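Local coordinates for viral structural protein 4 (Bombyx mori cytoplasmic polyhedrosis virus, PDB 6TZ0), which binds GTP and sits against the viral RNA-dependent RNA polymerase, probably serving as an NTPase-like cofactor of transcription inside the capsid, at residues Met322-Ser333 / Val545-Arg556; Gln376-Asp384 / Pro482-His490. All coordinates share one frame; numbering follows the deposited sequence.

How the interactions relate
Followed from the N terminus, the chain first supplies 322-333, the entry into helix 326-340, and then runs through strand 347-353 and the GTP-binding loop to 376-384. After about a hundred residues, more than half of them helical and none in a strand, 482-490 returns alongside 376-384, and interaction 2 closes that inner loop. Interaction 1 closes the outer one when 545-556 packs back on 322-333, so interaction 2 is nested inside it. The two do not touch; their centres lie about 19 Å apart. Interaction 2 builds one margin of the five-stranded parallel sheet, strand 378-381, whereas interaction 1 lies at the other, where strand 543-545 leads into helix 547-556.

Interaction 1: residues Met322-Ser333 / Val545-Arg556; sequences MNPSGGALAVLS and VYPFEMLESIRR
The carboxylate of Glu-549 is gripped from several directions. OE2 accepts a weak hydrogen bond from Ser-325 N (3.3 Å) and forms a salt bridge with Arg-377 of the polymerase chain, while OE1 receives the backbone N of Tyr-546 at 3.1 Å, from above the carboxylate plane. Ser-325 and Tyr-546 are the N-cap residues of the two helices, so one acid links both helix starts, weakly on the Ser-325 side, and joins them to the polymerase; the nearby arginine and helix ends would probably favour its charged form.

Leu-332 points in between the helices. With CG set anti to its carbonyl carbon (chi1 -69°), both methyls touch Met-550 CG, the two side chains crossing at about a right angle, and CD1 also lies 3.8 Å from Val-545 CG1. Ala-328 CB packs 3.7 Å from Val-545 CG2.

Pro-324 CG sits over one face of the Arg-556 guanidinium, 3.8 Å from NH2, and Arg-556 NE is bound to Glu-552 OE2 at 2.8 Å. Met-322 bends at chi3; CE lies over one face of the Phe-548 ring, while SD stands obliquely to it in a Met-aromatic contact.

The axes of helix segments 326-333 and 547-556 cross at -55°, with helix 359-374 against Met-550, strand 504-507 beside Val-545 and strand 297-299 against Met-322 and Phe-548.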
# COMPACT_ATOMS: atom_id res chain seq x y z
N MET B 322 41.31 3.98 -10.04
CA MET B 322 40.04 3.61 -9.45
C MET B 322 38.91 3.75 -10.45
O MET B 322 38.92 4.61 -11.33
CB MET B 322 39.75 4.49 -8.24
CG MET B 322 40.74 4.34 -7.13
SD MET B 322 40.37 5.37 -5.70
CE MET B 322 40.92 6.96 -6.30
N ASN B 323 37.92 2.90 -10.31
CA ASN B 323 36.72 3.01 -11.10
C ASN B 323 35.60 3.57 -10.24
O ASN B 323 35.48 3.21 -9.07
CB ASN B 323 36.29 1.66 -11.67
CG ASN B 323 37.35 1.04 -12.55
OD1 ASN B 323 37.89 -0.01 -12.23
ND2 ASN B 323 37.67 1.71 -13.65
N PRO B 324 34.78 4.47 -10.77
CA PRO B 324 33.70 5.05 -9.97
C PRO B 324 32.58 4.05 -9.68
O PRO B 324 32.35 3.10 -10.43
CB PRO B 324 33.20 6.21 -10.83
CG PRO B 324 33.62 5.87 -12.20
CD PRO B 324 34.90 5.14 -12.08
N SER B 325 31.90 4.28 -8.57
CA SER B 325 30.81 3.42 -8.13
C SER B 325 29.60 3.56 -9.04
O SER B 325 29.38 4.59 -9.68
CB SER B 325 30.42 3.74 -6.70
OG SER B 325 29.31 2.97 -6.28
N GLY B 326 28.79 2.51 -9.08
CA GLY B 326 27.61 2.51 -9.93
C GLY B 326 26.47 3.34 -9.37
O GLY B 326 25.80 4.05 -10.12
N GLY B 327 26.25 3.26 -8.06
CA GLY B 327 25.17 4.02 -7.45
C GLY B 327 25.46 5.51 -7.41
O GLY B 327 24.54 6.32 -7.55
N ALA B 328 26.73 5.87 -7.23
CA ALA B 328 27.13 7.27 -7.25
C ALA B 328 26.88 7.89 -8.61
O ALA B 328 26.22 8.93 -8.72
CB ALA B 328 28.60 7.39 -6.87
N LEU B 329 27.36 7.23 -9.67
CA LEU B 329 27.11 7.70 -11.03
C LEU B 329 25.63 7.67 -11.38
O LEU B 329 25.18 8.51 -12.15
CB LEU B 329 27.88 6.85 -12.04
CG LEU B 329 29.40 6.93 -12.01
CD1 LEU B 329 29.97 5.93 -12.97
CD2 LEU B 329 29.88 8.33 -12.35
N ALA B 330 24.88 6.74 -10.80
CA ALA B 330 23.44 6.67 -11.03
C ALA B 330 22.72 7.90 -10.47
O ALA B 330 21.92 8.53 -11.17
CB ALA B 330 22.89 5.40 -10.40
N VAL B 331 23.01 8.26 -9.22
CA VAL B 331 22.34 9.41 -8.61
C VAL B 331 22.82 10.71 -9.26
O VAL B 331 22.02 11.64 -9.49
CB VAL B 331 22.56 9.38 -7.09
CG1 VAL B 331 21.94 10.59 -6.43
CG2 VAL B 331 21.98 8.12 -6.50
N LEU B 332 24.10 10.78 -9.62
CA LEU B 332 24.60 11.98 -10.29
C LEU B 332 24.04 12.13 -11.70
O LEU B 332 23.75 13.24 -12.14
CB LEU B 332 26.12 11.94 -10.32
CG LEU B 332 26.82 12.11 -8.97
CD1 LEU B 332 28.28 11.80 -9.13
CD2 LEU B 332 26.61 13.51 -8.43
N SER B 333 23.85 11.02 -12.42
CA SER B 333 23.24 11.11 -13.74
C SER B 333 21.74 11.39 -13.65
O SER B 333 21.17 11.96 -14.58
CB SER B 333 23.49 9.83 -14.53
OG SER B 333 22.76 8.76 -13.97
N VAL B 545 29.63 9.73 -2.42
CA VAL B 545 30.23 10.14 -3.68
C VAL B 545 31.56 10.82 -3.37
O VAL B 545 31.63 11.64 -2.45
CB VAL B 545 29.30 11.08 -4.48
CG1 VAL B 545 29.93 11.49 -5.76
CG2 VAL B 545 27.99 10.42 -4.78
N TYR B 546 32.61 10.47 -4.11
CA TYR B 546 33.90 11.13 -4.06
C TYR B 546 33.99 12.22 -5.13
O TYR B 546 33.18 12.22 -6.07
CB TYR B 546 35.02 10.11 -4.24
CG TYR B 546 35.16 9.17 -3.07
CD1 TYR B 546 35.65 9.62 -1.86
CD2 TYR B 546 34.86 7.83 -3.20
CE1 TYR B 546 35.78 8.77 -0.79
CE2 TYR B 546 35.01 6.97 -2.14
CZ TYR B 546 35.47 7.44 -0.94
OH TYR B 546 35.62 6.59 0.12
N PRO B 547 34.92 13.18 -5.00
CA PRO B 547 35.03 14.23 -6.03
C PRO B 547 35.36 13.76 -7.44
O PRO B 547 34.83 14.34 -8.40
CB PRO B 547 36.13 15.13 -5.46
CG PRO B 547 36.01 14.99 -4.02
CD PRO B 547 35.65 13.57 -3.78
N PHE B 548 36.21 12.74 -7.60
CA PHE B 548 36.53 12.30 -8.96
C PHE B 548 35.33 11.62 -9.60
O PHE B 548 35.19 11.64 -10.82
CB PHE B 548 37.75 11.37 -8.95
CG PHE B 548 37.47 9.96 -8.49
CD1 PHE B 548 37.40 9.67 -7.14
CD2 PHE B 548 37.34 8.93 -9.40
CE1 PHE B 548 37.15 8.38 -6.72
CE2 PHE B 548 37.09 7.64 -8.98
CZ PHE B 548 37.00 7.37 -7.64
N GLU B 549 34.43 11.07 -8.78
CA GLU B 549 33.18 10.52 -9.30
C GLU B 549 32.25 11.63 -9.80
O GLU B 549 31.60 11.46 -10.84
CB GLU B 549 32.51 9.69 -8.21
CG GLU B 549 33.32 8.47 -7.84
CD GLU B 549 32.72 7.67 -6.71
OE1 GLU B 549 31.79 8.17 -6.04
OE2 GLU B 549 33.16 6.52 -6.49
N MET B 550 32.19 12.76 -9.09
CA MET B 550 31.40 13.89 -9.56
C MET B 550 32.00 14.54 -10.80
O MET B 550 31.26 15.14 -11.58
CB MET B 550 31.23 14.93 -8.46
CG MET B 550 30.05 14.66 -7.57
SD MET B 550 29.78 15.81 -6.23
CE MET B 550 30.92 15.11 -5.06
N LEU B 551 33.31 14.44 -11.00
CA LEU B 551 33.85 14.94 -12.26
C LEU B 551 33.61 13.95 -13.40
O LEU B 551 33.33 14.36 -14.54
CB LEU B 551 35.33 15.26 -12.11
CG LEU B 551 35.62 16.40 -11.14
CD1 LEU B 551 37.11 16.62 -10.99
CD2 LEU B 551 34.92 17.67 -11.58
N GLU B 552 33.72 12.66 -13.11
CA GLU B 552 33.50 11.62 -14.11
C GLU B 552 32.05 11.60 -14.56
O GLU B 552 31.77 11.24 -15.71
CB GLU B 552 33.92 10.27 -13.53
CG GLU B 552 33.92 9.11 -14.51
CD GLU B 552 35.00 9.25 -15.57
OE1 GLU B 552 36.03 9.89 -15.29
OE2 GLU B 552 34.81 8.71 -16.68
N SER B 553 31.13 12.00 -13.68
CA SER B 553 29.72 12.12 -14.05
C SER B 553 29.51 13.17 -15.13
O SER B 553 28.73 12.95 -16.06
CB SER B 553 28.90 12.47 -12.81
OG SER B 553 27.55 12.70 -13.16
N ILE B 554 30.20 14.31 -15.04
CA ILE B 554 30.07 15.33 -16.07
C ILE B 554 30.76 14.88 -17.35
O ILE B 554 30.24 15.10 -18.45
CB ILE B 554 30.63 16.68 -15.56
CG1 ILE B 554 29.80 17.21 -14.40
CG2 ILE B 554 30.68 17.73 -16.66
CD1 ILE B 554 30.43 18.42 -13.78
N ARG B 555 31.90 14.20 -17.23
CA ARG B 555 32.60 13.77 -18.44
C ARG B 555 31.87 12.65 -19.19
O ARG B 555 32.02 12.54 -20.41
CB ARG B 555 34.02 13.33 -18.12
CG ARG B 555 34.94 14.47 -17.78
CD ARG B 555 36.36 13.98 -17.55
NE ARG B 555 36.97 13.47 -18.77
CZ ARG B 555 37.26 12.19 -18.98
NH1 ARG B 555 37.00 11.28 -18.05
NH2 ARG B 555 37.82 11.81 -20.12
N ARG B 556 31.09 11.83 -18.50
CA ARG B 556 30.44 10.72 -19.19
C ARG B 556 29.07 11.07 -19.77
O ARG B 556 28.56 10.31 -20.59
CB ARG B 556 30.28 9.52 -18.26
CG ARG B 556 31.58 8.84 -17.94
CD ARG B 556 31.36 7.58 -17.16
NE ARG B 556 32.63 6.94 -16.83
CZ ARG B 556 32.73 5.79 -16.18
NH1 ARG B 556 31.65 5.13 -15.81
NH2 ARG B 556 33.93 5.28 -15.93

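Interaction 2: residues Gln376-Asp384 / Pro482-His490; sequences QVVGHLSSD and PRTLIVEGH
Val-378 and Thr-484 begin a parallel strand pairing at one margin of a five-stranded sheet, in a domain whose GTP-binding loop fits a P-loop (Walker A) motif. Backbone bonds set the register: Gly-379 N gives to Thr-484 O at 2.8 Å, and Ile-486 N gives to Gly-379 O. A weaker bond runs from Leu-381 N to Ile-486 O. At the start, Thr-484 OG1, placed between its own N and carbonyl carbon (chi1 62°), donates to Val-377 O at 3.0 Å.

Apolar contacts divide between the faces. On one, Val-378 CG1 meets Ile-486 CD1 at 3.8 Å, and Ile-486 CG2 lies beside the His-380 ring; on the other, Leu-381 CD1 approaches Val-487 CG2, against helix 468-476.

A hydrogen bond between side chains also joins the strands. His-380 NE2 donates to Glu-488 OE2 at 3.0 Å, meeting it from above a carboxylate turned 75° from the ring. Glu-488 also touches Thr-360, a GTP-binding residue, so this bond probably helps orient the acid beside the nucleotide site.

Beyond the strands, the His-490 ring stacks with Tyr-534, while Ser-383 CB lies over a face of the same ring in a CH-pi contact, 4.0 Å from the ring centroid.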
# COMPACT_ATOMS: atom_id res chain seq x y z
N GLN B 376 24.28 26.64 -19.01
CA GLN B 376 23.32 27.32 -18.17
C GLN B 376 24.04 27.93 -16.97
O GLN B 376 25.21 27.66 -16.73
CB GLN B 376 22.21 26.37 -17.71
CG GLN B 376 21.43 25.75 -18.84
CD GLN B 376 20.30 24.87 -18.36
OE1 GLN B 376 20.04 24.78 -17.17
NE2 GLN B 376 19.63 24.20 -19.29
N VAL B 377 23.31 28.75 -16.23
CA VAL B 377 23.84 29.38 -15.03
C VAL B 377 23.58 28.46 -13.84
O VAL B 377 22.45 28.02 -13.62
CB VAL B 377 23.19 30.76 -14.80
CG1 VAL B 377 23.63 31.36 -13.49
CG2 VAL B 377 23.53 31.68 -15.95
N VAL B 378 24.64 28.16 -13.09
CA VAL B 378 24.55 27.28 -11.92
C VAL B 378 24.78 28.13 -10.68
O VAL B 378 25.81 28.81 -10.57
CB VAL B 378 25.56 26.13 -12.00
CG1 VAL B 378 25.51 25.31 -10.73
CG2 VAL B 378 25.29 25.26 -13.20
N GLY B 379 23.84 28.08 -9.75
CA GLY B 379 24.01 28.73 -8.46
C GLY B 379 24.58 27.79 -7.42
O GLY B 379 24.37 26.58 -7.46
N HIS B 380 25.32 28.36 -6.47
CA HIS B 380 25.99 27.56 -5.45
C HIS B 380 25.92 28.29 -4.11
O HIS B 380 26.66 29.24 -3.88
CB HIS B 380 27.43 27.26 -5.85
CG HIS B 380 28.19 26.50 -4.81
ND1 HIS B 380 29.03 27.12 -3.91
CD2 HIS B 380 28.20 25.19 -4.50
CE1 HIS B 380 29.55 26.21 -3.11
NE2 HIS B 380 29.06 25.03 -3.44
N LEU B 381 25.02 27.83 -3.24
CA LEU B 381 24.97 28.31 -1.87
C LEU B 381 25.91 27.49 -1.00
O LEU B 381 26.02 26.27 -1.17
CB LEU B 381 23.55 28.21 -1.31
CG LEU B 381 22.47 29.10 -1.92
CD1 LEU B 381 21.14 28.77 -1.31
CD2 LEU B 381 22.80 30.56 -1.71
N SER B 382 26.58 28.16 -0.07
CA SER B 382 27.45 27.48 0.87
C SER B 382 26.63 26.76 1.93
O SER B 382 25.40 26.83 1.97
CB SER B 382 28.41 28.46 1.53
OG SER B 382 29.18 27.80 2.51
N SER B 383 27.32 26.05 2.81
CA SER B 383 26.63 25.33 3.87
C SER B 383 26.32 26.24 5.05
O SER B 383 25.43 25.92 5.84
CB SER B 383 27.47 24.15 4.33
OG SER B 383 26.70 23.27 5.11
N ASP B 384 27.02 27.36 5.17
CA ASP B 384 26.75 28.37 6.18
C ASP B 384 25.94 29.53 5.62
O ASP B 384 26.10 30.66 6.06
CB ASP B 384 28.05 28.88 6.79
CG ASP B 384 28.75 27.86 7.65
OD1 ASP B 384 28.05 27.01 8.25
OD2 ASP B 384 29.99 27.90 7.75
N PRO B 482 19.06 31.46 -10.08
CA PRO B 482 19.32 30.58 -11.22
C PRO B 482 18.50 29.31 -11.16
O PRO B 482 17.98 28.91 -10.12
CB PRO B 482 20.82 30.29 -11.11
CG PRO B 482 21.35 31.42 -10.35
CD PRO B 482 20.30 31.79 -9.37
N ARG B 483 18.38 28.67 -12.32
CA ARG B 483 17.52 27.50 -12.46
C ARG B 483 18.12 26.29 -11.74
O ARG B 483 17.42 25.56 -11.04
CB ARG B 483 17.30 27.19 -13.93
CG ARG B 483 16.51 25.94 -14.15
CD ARG B 483 16.33 25.60 -15.60
NE ARG B 483 15.63 24.33 -15.73
CZ ARG B 483 16.24 23.16 -15.78
NH1 ARG B 483 17.56 23.09 -15.72
NH2 ARG B 483 15.54 22.05 -15.89
N THR B 484 19.42 26.06 -11.92
CA THR B 484 20.10 24.92 -11.31
C THR B 484 20.89 25.40 -10.11
O THR B 484 21.80 26.22 -10.25
CB THR B 484 21.01 24.23 -12.32
OG1 THR B 484 22.02 25.15 -12.75
CG2 THR B 484 20.22 23.79 -13.53
N LEU B 485 20.54 24.89 -8.93
CA LEU B 485 21.23 25.22 -7.69
C LEU B 485 21.99 24.02 -7.15
O LEU B 485 21.62 22.87 -7.37
CB LEU B 485 20.25 25.68 -6.60
CG LEU B 485 19.57 27.04 -6.70
CD1 LEU B 485 18.55 27.16 -5.60
CD2 LEU B 485 20.60 28.14 -6.59
N ILE B 486 23.08 24.32 -6.44
CA ILE B 486 23.83 23.33 -5.68
C ILE B 486 23.90 23.84 -4.26
O ILE B 486 24.54 24.87 -3.99
CB ILE B 486 25.23 23.10 -6.26
CG1 ILE B 486 25.13 22.46 -7.64
CG2 ILE B 486 26.04 22.21 -5.33
CD1 ILE B 486 26.43 22.44 -8.36
N VAL B 487 23.23 23.15 -3.34
CA VAL B 487 23.09 23.58 -1.96
C VAL B 487 23.81 22.60 -1.07
O VAL B 487 23.67 21.38 -1.24
CB VAL B 487 21.60 23.70 -1.58
CG1 VAL B 487 21.45 24.14 -0.15
CG2 VAL B 487 20.88 24.65 -2.51
N GLU B 488 24.60 23.11 -0.13
CA GLU B 488 25.32 22.29 0.82
C GLU B 488 24.57 22.25 2.15
O GLU B 488 23.86 23.18 2.52
CB GLU B 488 26.72 22.84 1.04
CG GLU B 488 27.56 22.93 -0.20
CD GLU B 488 28.90 23.58 0.07
OE1 GLU B 488 29.12 24.00 1.22
OE2 GLU B 488 29.71 23.69 -0.87
N GLY B 489 24.74 21.14 2.87
CA GLY B 489 24.09 20.98 4.16
C GLY B 489 25.04 20.35 5.16
O GLY B 489 26.09 19.83 4.80
N HIS B 490 24.64 20.40 6.43
CA HIS B 490 25.46 19.81 7.48
C HIS B 490 24.93 18.50 8.03
O HIS B 490 25.73 17.71 8.52
CB HIS B 490 25.64 20.77 8.66
CG HIS B 490 26.57 21.91 8.39
ND1 HIS B 490 26.15 23.20 8.22
CD2 HIS B 490 27.91 21.93 8.22
CE1 HIS B 490 27.19 23.99 8.01
NE2 HIS B 490 28.27 23.23 7.98